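Local coordinates for glycinin A3B4 subunit (Glycine max, PDB 2D5F), which is a proglycinin, the precursor of a soybean 11S seed storage globulin, which probably stores amino acids for the seedling and matures into hexamers, at residues P66-V71 and P360-F365; V124-V129 and C327-H332. One frame throughout, in Å; residues are numbered along the deposited sequence.

Contact 1 (P66-V71 and P360-F365)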
ATOM      1  N   PRO B  66     -12.239 -17.858  -4.799  1.00 17.10           N
ATOM      2  CA  PRO B  66     -12.191 -18.257  -3.395  1.00 20.31           C
ATOM      3  C   PRO B  66     -13.517 -18.813  -2.897  1.00 20.46           C
ATOM      4  O   PRO B  66     -14.564 -18.604  -3.511  1.00 12.95           O
ATOM      5  CB  PRO B  66     -11.773 -16.973  -2.679  1.00 21.82           C
ATOM      6  CG  PRO B  66     -12.281 -15.896  -3.548  1.00 22.83           C
ATOM      7  CD  PRO B  66     -12.069 -16.402  -4.954  1.00 23.25           C
ATOM      8  N   GLN B  67     -13.446 -19.571  -1.808  1.00 22.69           N
ATOM      9  CA  GLN B  67     -14.632 -20.137  -1.180  1.00 21.62           C
ATOM     10  C   GLN B  67     -14.556 -19.746   0.285  1.00 16.57           C
ATOM     11  O   GLN B  67     -13.472 -19.729   0.875  1.00 18.82           O
ATOM     12  CB  GLN B  67     -14.644 -21.669  -1.249  1.00 18.72           C
ATOM     13  CG  GLN B  67     -14.768 -22.281  -2.629  1.00 26.82           C
ATOM     14  CD  GLN B  67     -14.755 -23.804  -2.577  1.00 23.76           C
ATOM     15  OE1 GLN B  67     -15.605 -24.421  -1.935  1.00 25.27           O
ATOM     16  NE2 GLN B  67     -13.784 -24.412  -3.251  1.00 24.61           N
ATOM     17  N   MET B  68     -15.698 -19.403   0.860  1.00 19.13           N
ATOM     18  CA  MET B  68     -15.755 -19.089   2.280  1.00 14.36           C
ATOM     19  C   MET B  68     -16.725 -20.129   2.816  1.00 15.88           C
ATOM     20  O   MET B  68     -17.876 -20.180   2.401  1.00 17.60           O
ATOM     21  CB  MET B  68     -16.286 -17.689   2.530  1.00 17.79           C
ATOM     22  CG  MET B  68     -16.420 -17.389   4.011  1.00 24.89           C
ATOM     23  SD  MET B  68     -16.736 -15.662   4.327  1.00 23.43           S
ATOM     24  CE  MET B  68     -15.081 -15.113   4.653  1.00 26.52           C
ATOM     25  N   ILE B  69     -16.244 -20.967   3.724  1.00 18.66           N
ATOM     26  CA  ILE B  69     -17.053 -22.044   4.273  1.00 22.60           C
ATOM     27  C   ILE B  69     -17.326 -21.898   5.764  1.00 20.99           C
ATOM     28  O   ILE B  69     -16.447 -21.510   6.534  1.00 23.76           O
ATOM     29  CB  ILE B  69     -16.342 -23.389   4.064  1.00 15.51           C
ATOM     30  CG1 ILE B  69     -15.874 -23.505   2.613  1.00 22.95           C
ATOM     31  CG2 ILE B  69     -17.274 -24.543   4.415  1.00 22.31           C
ATOM     32  CD1 ILE B  69     -14.909 -24.647   2.379  1.00 18.52           C
ATOM     33  N   ILE B  70     -18.555 -22.191   6.167  1.00 19.36           N
ATOM     34  CA  ILE B  70     -18.889 -22.156   7.579  1.00 19.95           C
ATOM     35  C   ILE B  70     -19.266 -23.583   7.957  1.00 18.87           C
ATOM     36  O   ILE B  70     -20.088 -24.214   7.295  1.00 20.67           O
ATOM     37  CB  ILE B  70     -20.061 -21.195   7.911  1.00 21.44           C
ATOM     38  CG1 ILE B  70     -20.277 -21.194   9.430  1.00 24.95           C
ATOM     39  CG2 ILE B  70     -21.327 -21.602   7.173  1.00 25.46           C
ATOM     40  CD1 ILE B  70     -21.238 -20.148   9.932  1.00 22.52           C
ATOM     41  N   VAL B  71     -18.616 -24.100   8.991  1.00 21.80           N
ATOM     42  CA  VAL B  71     -18.881 -25.448   9.467  1.00 24.26           C
ATOM     43  C   VAL B  71     -20.035 -25.331  10.437  1.00 20.77           C
ATOM     44  O   VAL B  71     -19.895 -24.710  11.487  1.00 23.59           O
ATOM     45  CB  VAL B  71     -17.668 -26.031  10.218  1.00 21.64           C
ATOM     46  CG1 VAL B  71     -17.968 -27.449  10.663  1.00 23.04           C
ATOM     47  CG2 VAL B  71     -16.443 -26.002   9.332  1.00 22.94           C
ATOM     48  N   PRO B 360      -6.635 -11.506   7.565  1.00 26.67           N
ATOM     49  CA  PRO B 360      -5.983 -10.749   6.491  1.00 20.68           C
ATOM     50  C   PRO B 360      -6.020 -11.329   5.083  1.00 20.06           C
ATOM     51  O   PRO B 360      -5.982 -10.581   4.108  1.00 22.25           O
ATOM     52  CB  PRO B 360      -4.556 -10.554   7.016  1.00 22.54           C
ATOM     53  CG  PRO B 360      -4.358 -11.708   7.910  1.00 29.20           C
ATOM     54  CD  PRO B 360      -5.673 -11.786   8.645  1.00 24.48           C
ATOM     55  N   ALA B 361      -6.092 -12.650   4.971  1.00 25.49           N
ATOM     56  CA  ALA B 361      -6.143 -13.288   3.658  1.00 28.25           C
ATOM     57  C   ALA B 361      -7.389 -12.844   2.878  1.00 25.55           C
ATOM     58  O   ALA B 361      -7.397 -12.837   1.645  1.00 26.46           O
ATOM     59  CB  ALA B 361      -6.140 -14.805   3.817  1.00 31.16           C
ATOM     60  N   LEU B 362      -8.435 -12.465   3.600  1.00 19.82           N
ATOM     61  CA  LEU B 362      -9.677 -12.041   2.971  1.00 19.15           C
ATOM     62  C   LEU B 362      -9.517 -10.790   2.114  1.00 23.72           C
ATOM     63  O   LEU B 362     -10.299 -10.558   1.194  1.00 21.71           O
ATOM     64  CB  LEU B 362     -10.751 -11.820   4.043  1.00 17.44           C
ATOM     65  CG  LEU B 362     -11.190 -13.118   4.734  1.00 17.00           C
ATOM     66  CD1 LEU B 362     -12.122 -12.821   5.886  1.00 16.21           C
ATOM     67  CD2 LEU B 362     -11.858 -14.025   3.709  1.00 18.07           C
ATOM     68  N   ARG B 363      -8.498  -9.992   2.404  1.00 22.74           N
ATOM     69  CA  ARG B 363      -8.268  -8.776   1.639  1.00 24.74           C
ATOM     70  C   ARG B 363      -8.108  -9.076   0.149  1.00 26.58           C
ATOM     71  O   ARG B 363      -8.639  -8.360  -0.695  1.00 25.98           O
ATOM     72  CB  ARG B 363      -7.033  -8.050   2.163  1.00 22.90           C
ATOM     73  CG  ARG B 363      -6.910  -6.634   1.648  1.00 28.46           C
ATOM     74  CD  ARG B 363      -6.069  -5.792   2.590  1.00 42.43           C
ATOM     75  NE  ARG B 363      -6.463  -4.389   2.529  1.00 49.06           N
ATOM     76  CZ  ARG B 363      -6.298  -3.613   1.462  1.00 58.38           C
ATOM     77  NH1 ARG B 363      -5.738  -4.099   0.362  1.00 56.35           N
ATOM     78  NH2 ARG B 363      -6.705  -2.350   1.492  1.00 61.35           N
ATOM     79  N   GLN B 364      -7.396 -10.145  -0.181  1.00 20.61           N
ATOM     80  CA  GLN B 364      -7.217 -10.494  -1.586  1.00 25.39           C
ATOM     81  C   GLN B 364      -8.378 -11.288  -2.182  1.00 26.86           C
ATOM     82  O   GLN B 364      -8.494 -11.385  -3.401  1.00 27.94           O
ATOM     83  CB  GLN B 364      -5.924 -11.292  -1.778  1.00 34.08           C
ATOM     84  CG  GLN B 364      -4.656 -10.489  -1.526  1.00 49.52           C
ATOM     85  CD  GLN B 364      -4.631  -9.169  -2.287  1.00 58.16           C
ATOM     86  OE1 GLN B 364      -5.346  -8.225  -1.944  1.00 62.45           O
ATOM     87  NE2 GLN B 364      -3.811  -9.102  -3.329  1.00 63.76           N
ATOM     88  N   PHE B 365      -9.245 -11.841  -1.336  1.00 23.73           N
ATOM     89  CA  PHE B 365     -10.360 -12.646  -1.831  1.00 20.76           C
ATOM     90  C   PHE B 365     -11.706 -11.934  -1.937  1.00 24.65           C
ATOM     91  O   PHE B 365     -12.673 -12.505  -2.445  1.00 22.90           O
ATOM     92  CB  PHE B 365     -10.511 -13.900  -0.973  1.00 18.35           C
ATOM     93  CG  PHE B 365      -9.221 -14.635  -0.756  1.00 24.73           C
ATOM     94  CD1 PHE B 365      -8.290 -14.760  -1.788  1.00 25.85           C
ATOM     95  CD2 PHE B 365      -8.932 -15.202   0.479  1.00 29.76           C
ATOM     96  CE1 PHE B 365      -7.091 -15.440  -1.590  1.00 23.39           C
ATOM     97  CE2 PHE B 365      -7.733 -15.887   0.690  1.00 27.78           C
ATOM     98  CZ  PHE B 365      -6.808 -16.005  -0.350  1.00 26.62           C
TER
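P66, just before strand 67-73 of the first cupin unit, and M68 within it meet F365 and L362 of the short helix 362-365 in the second. The proline ring leans obliquely against the root of the phenylalanine: P66 CG lies 3.7 Å from F365 CB, and P66 CB stands 4.0 Å from F365 CG. P66 CG also comes within 3.6 Å of the backbone O of F365. A compact apolar ring without an N-H suits this place at the strand's start. M68 runs out extended through chi1 and chi2 and then bends at chi3 (-96°), turning its methyl onto the fork of L362. There M68 CE touches L362 CD2 at 3.5 Å, the two chains crossing at about a right angle. A flexible thioether can follow such a partner, and L362 and F365 give the helix an apolar side toward the strand. Further out, F444 of strand 438-445 and V122 pack on M68, while V124 touches both L362 and F365. Q67 points the other way, its OE1 bonded to R50 of the carbonate pocket and to S145. The two cupin units thus meet here by van der Waals packing, without a hydrogen bond between the segments.

Contact 2 (V124-V129 and C327-H332)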
ATOM      1  N   VAL B 124     -11.463 -20.603   4.710  1.00 20.64           N
ATOM      2  CA  VAL B 124     -11.324 -19.882   3.451  1.00 15.49           C
ATOM      3  C   VAL B 124     -10.418 -20.667   2.517  1.00 14.04           C
ATOM      4  O   VAL B 124      -9.310 -21.038   2.901  1.00 18.28           O
ATOM      5  CB  VAL B 124     -10.703 -18.480   3.681  1.00 25.40           C
ATOM      6  CG1 VAL B 124     -10.578 -17.740   2.364  1.00 22.46           C
ATOM      7  CG2 VAL B 124     -11.554 -17.690   4.667  1.00 25.09           C
ATOM      8  N   ILE B 125     -10.887 -20.932   1.300  1.00 14.31           N
ATOM      9  CA  ILE B 125     -10.082 -21.660   0.317  1.00 15.11           C
ATOM     10  C   ILE B 125      -9.572 -20.678  -0.740  1.00 16.50           C
ATOM     11  O   ILE B 125     -10.366 -20.049  -1.435  1.00 18.90           O
ATOM     12  CB  ILE B 125     -10.896 -22.730  -0.436  1.00 14.28           C
ATOM     13  CG1 ILE B 125     -11.713 -23.591   0.541  1.00 22.54           C
ATOM     14  CG2 ILE B 125      -9.948 -23.593  -1.265  1.00 15.72           C
ATOM     15  CD1 ILE B 125     -10.888 -24.310   1.584  1.00 17.56           C
ATOM     16  N   PRO B 126      -8.242 -20.527  -0.873  1.00 20.01           N
ATOM     17  CA  PRO B 126      -7.692 -19.602  -1.873  1.00 15.76           C
ATOM     18  C   PRO B 126      -7.897 -20.129  -3.296  1.00 22.39           C
ATOM     19  O   PRO B 126      -7.957 -21.341  -3.516  1.00 19.66           O
ATOM     20  CB  PRO B 126      -6.207 -19.540  -1.523  1.00 14.42           C
ATOM     21  CG  PRO B 126      -6.164 -19.889  -0.063  1.00 18.98           C
ATOM     22  CD  PRO B 126      -7.182 -21.007   0.032  1.00 18.73           C
ATOM     23  N   PRO B 127      -8.004 -19.223  -4.278  1.00 19.43           N
ATOM     24  CA  PRO B 127      -8.195 -19.656  -5.665  1.00 19.96           C
ATOM     25  C   PRO B 127      -7.003 -20.497  -6.126  1.00 16.80           C
ATOM     26  O   PRO B 127      -5.848 -20.166  -5.837  1.00 14.88           O
ATOM     27  CB  PRO B 127      -8.288 -18.339  -6.437  1.00 15.08           C
ATOM     28  CG  PRO B 127      -8.787 -17.358  -5.407  1.00 21.26           C
ATOM     29  CD  PRO B 127      -8.022 -17.751  -4.176  1.00 19.13           C
ATOM     30  N   GLY B 128      -7.300 -21.593  -6.819  1.00 19.99           N
ATOM     31  CA  GLY B 128      -6.264 -22.456  -7.356  1.00 17.95           C
ATOM     32  C   GLY B 128      -5.491 -23.309  -6.375  1.00 15.70           C
ATOM     33  O   GLY B 128      -4.693 -24.141  -6.790  1.00 16.75           O
ATOM     34  N   VAL B 129      -5.714 -23.111  -5.081  1.00 15.40           N
ATOM     35  CA  VAL B 129      -5.005 -23.886  -4.068  1.00 20.78           C
ATOM     36  C   VAL B 129      -5.757 -25.176  -3.729  1.00 21.77           C
ATOM     37  O   VAL B 129      -6.931 -25.141  -3.337  1.00 19.25           O
ATOM     38  CB  VAL B 129      -4.815 -23.071  -2.768  1.00 20.37           C
ATOM     39  CG1 VAL B 129      -4.178 -23.942  -1.697  1.00 20.04           C
ATOM     40  CG2 VAL B 129      -3.946 -21.838  -3.043  1.00 20.77           C
ATOM     41  N   CYS B 327       3.559 -19.203   3.677  1.00 36.51           N
ATOM     42  CA  CYS B 327       3.290 -20.625   3.643  1.00 36.77           C
ATOM     43  C   CYS B 327       2.391 -21.107   4.791  1.00 41.25           C
ATOM     44  O   CYS B 327       1.988 -22.275   4.830  1.00 45.68           O
ATOM     45  CB  CYS B 327       4.617 -21.382   3.616  1.00 25.83           C
ATOM     46  SG  CYS B 327       5.539 -21.226   2.041  1.00 27.80           S
ATOM     47  N   THR B 328       2.076 -20.208   5.720  1.00 49.68           N
ATOM     48  CA  THR B 328       1.201 -20.541   6.845  1.00 55.98           C
ATOM     49  C   THR B 328       0.009 -19.576   6.951  1.00 57.93           C
ATOM     50  O   THR B 328      -0.536 -19.366   8.039  1.00 57.56           O
ATOM     51  CB  THR B 328       1.971 -20.568   8.206  1.00 62.03           C
ATOM     52  OG1 THR B 328       2.833 -19.427   8.315  1.00 61.16           O
ATOM     53  CG2 THR B 328       2.789 -21.836   8.326  1.00 54.40           C
ATOM     54  N   MET B 329      -0.371 -18.997   5.808  1.00 52.62           N
ATOM     55  CA  MET B 329      -1.507 -18.075   5.671  1.00 39.93           C
ATOM     56  C   MET B 329      -2.657 -18.584   6.556  1.00 44.67           C
ATOM     57  O   MET B 329      -3.121 -19.713   6.378  1.00 34.32           O
ATOM     58  CB  MET B 329      -1.933 -18.053   4.183  1.00 42.46           C
ATOM     59  CG  MET B 329      -3.064 -17.100   3.773  1.00 34.34           C
ATOM     60  SD  MET B 329      -3.563 -17.258   1.987  1.00 47.10           S
ATOM     61  CE  MET B 329      -2.735 -15.842   1.250  1.00 47.39           C
ATOM     62  N   LYS B 330      -3.096 -17.771   7.520  1.00 42.97           N
ATOM     63  CA  LYS B 330      -4.192 -18.165   8.411  1.00 32.31           C
ATOM     64  C   LYS B 330      -5.446 -18.249   7.565  1.00 27.59           C
ATOM     65  O   LYS B 330      -5.846 -17.263   6.947  1.00 31.72           O
ATOM     66  CB  LYS B 330      -4.395 -17.129   9.514  1.00 33.23           C
ATOM     67  CG  LYS B 330      -5.390 -17.549  10.592  1.00 31.91           C
ATOM     68  CD  LYS B 330      -5.670 -16.390  11.536  1.00 39.53           C
ATOM     69  CE  LYS B 330      -5.991 -16.852  12.956  1.00 37.97           C
ATOM     70  NZ  LYS B 330      -7.254 -17.619  13.064  1.00 46.86           N
ATOM     71  N   LEU B 331      -6.085 -19.415   7.547  1.00 18.33           N
ATOM     72  CA  LEU B 331      -7.260 -19.588   6.715  1.00 16.79           C
ATOM     73  C   LEU B 331      -8.505 -20.109   7.409  1.00 23.33           C
ATOM     74  O   LEU B 331      -9.371 -20.728   6.779  1.00 25.82           O
ATOM     75  CB  LEU B 331      -6.913 -20.486   5.528  1.00 20.22           C
ATOM     76  CG  LEU B 331      -5.985 -19.841   4.495  1.00 23.45           C
ATOM     77  CD1 LEU B 331      -5.568 -20.871   3.457  1.00 23.10           C
ATOM     78  CD2 LEU B 331      -6.702 -18.677   3.835  1.00 22.69           C
ATOM     79  N   HIS B 332      -8.605 -19.854   8.706  1.00 25.07           N
ATOM     80  CA  HIS B 332      -9.774 -20.283   9.448  1.00 27.52           C
ATOM     81  C   HIS B 332      -9.905 -19.461  10.720  1.00 31.29           C
ATOM     82  O   HIS B 332      -8.909 -19.046  11.319  1.00 28.72           O
ATOM     83  CB  HIS B 332      -9.690 -21.790   9.738  1.00 42.02           C
ATOM     84  CG  HIS B 332      -9.443 -22.128  11.173  1.00 39.99           C
ATOM     85  ND1 HIS B 332     -10.367 -22.800  11.942  1.00 42.61           N
ATOM     86  CD2 HIS B 332      -8.386 -21.880  11.980  1.00 46.13           C
ATOM     87  CE1 HIS B 332      -9.891 -22.950  13.164  1.00 44.76           C
ATOM     88  NE2 HIS B 332      -8.691 -22.401  13.214  1.00 49.95           N
TER
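V124 N donates to L331 O at 2.9 Å, with an N-H...O angle of 153°. This bond brings the loop ahead of strand 332-334 up to strand 121-125 in the first cupin barrel. Strand 121-125 ends before P126, which lacks an N-H to continue the pairing, and the chain reverses in a type II turn, P126 to V129, closed by V129 N to P126 O (3.3 Å). P127 at i+1 suits the negative phi there, and G128 at i+2 takes the positive phi (72°) easily. L331 carries most of the side-chain contact; CG opposite its carbonyl carbon (chi1 -70°) turns the fork toward P126. Its CD1 meets the outer end of the P126 ring at CG, 3.7 Å away, while its CD2 lies 4.0 Å from V124 CB. M329 SD adds a looser touch, 4.2 Å from P126 CG. Upstream, C327 forms a disulfide with C85; on the turn, G128 O accepts a bond from W384 of a neighbouring subunit. K330 reaches along the loop, NZ bonding H332 O at 2.8 Å and pairing with same-chain E333. V124 O is buried without a polar partner, and L331 CB and CD2 each press against it at 3.6 Å.

In the fold
Contact 1 is wholly buried and contact 2 largely so, M329 being partly exposed. They share one sheet, in which strands 67-73 and 121-125 are neighbours; Q67 O and I125 N, 2.9 Å apart, probably form one of the bonds between them. Contact 1 lies nearer the centre of the chain and joins the two cupin units by van der Waals packing. Contact 2, farther out, holds the segment leading into the second unit against the first, and adds a backbone hydrogen bond. Three other subunits reach it, against one at contact 1. The two touch at F365, whose CD2 packs on V124 CG1 at 3.6 Å, and where P66 CD packs on P127 CG.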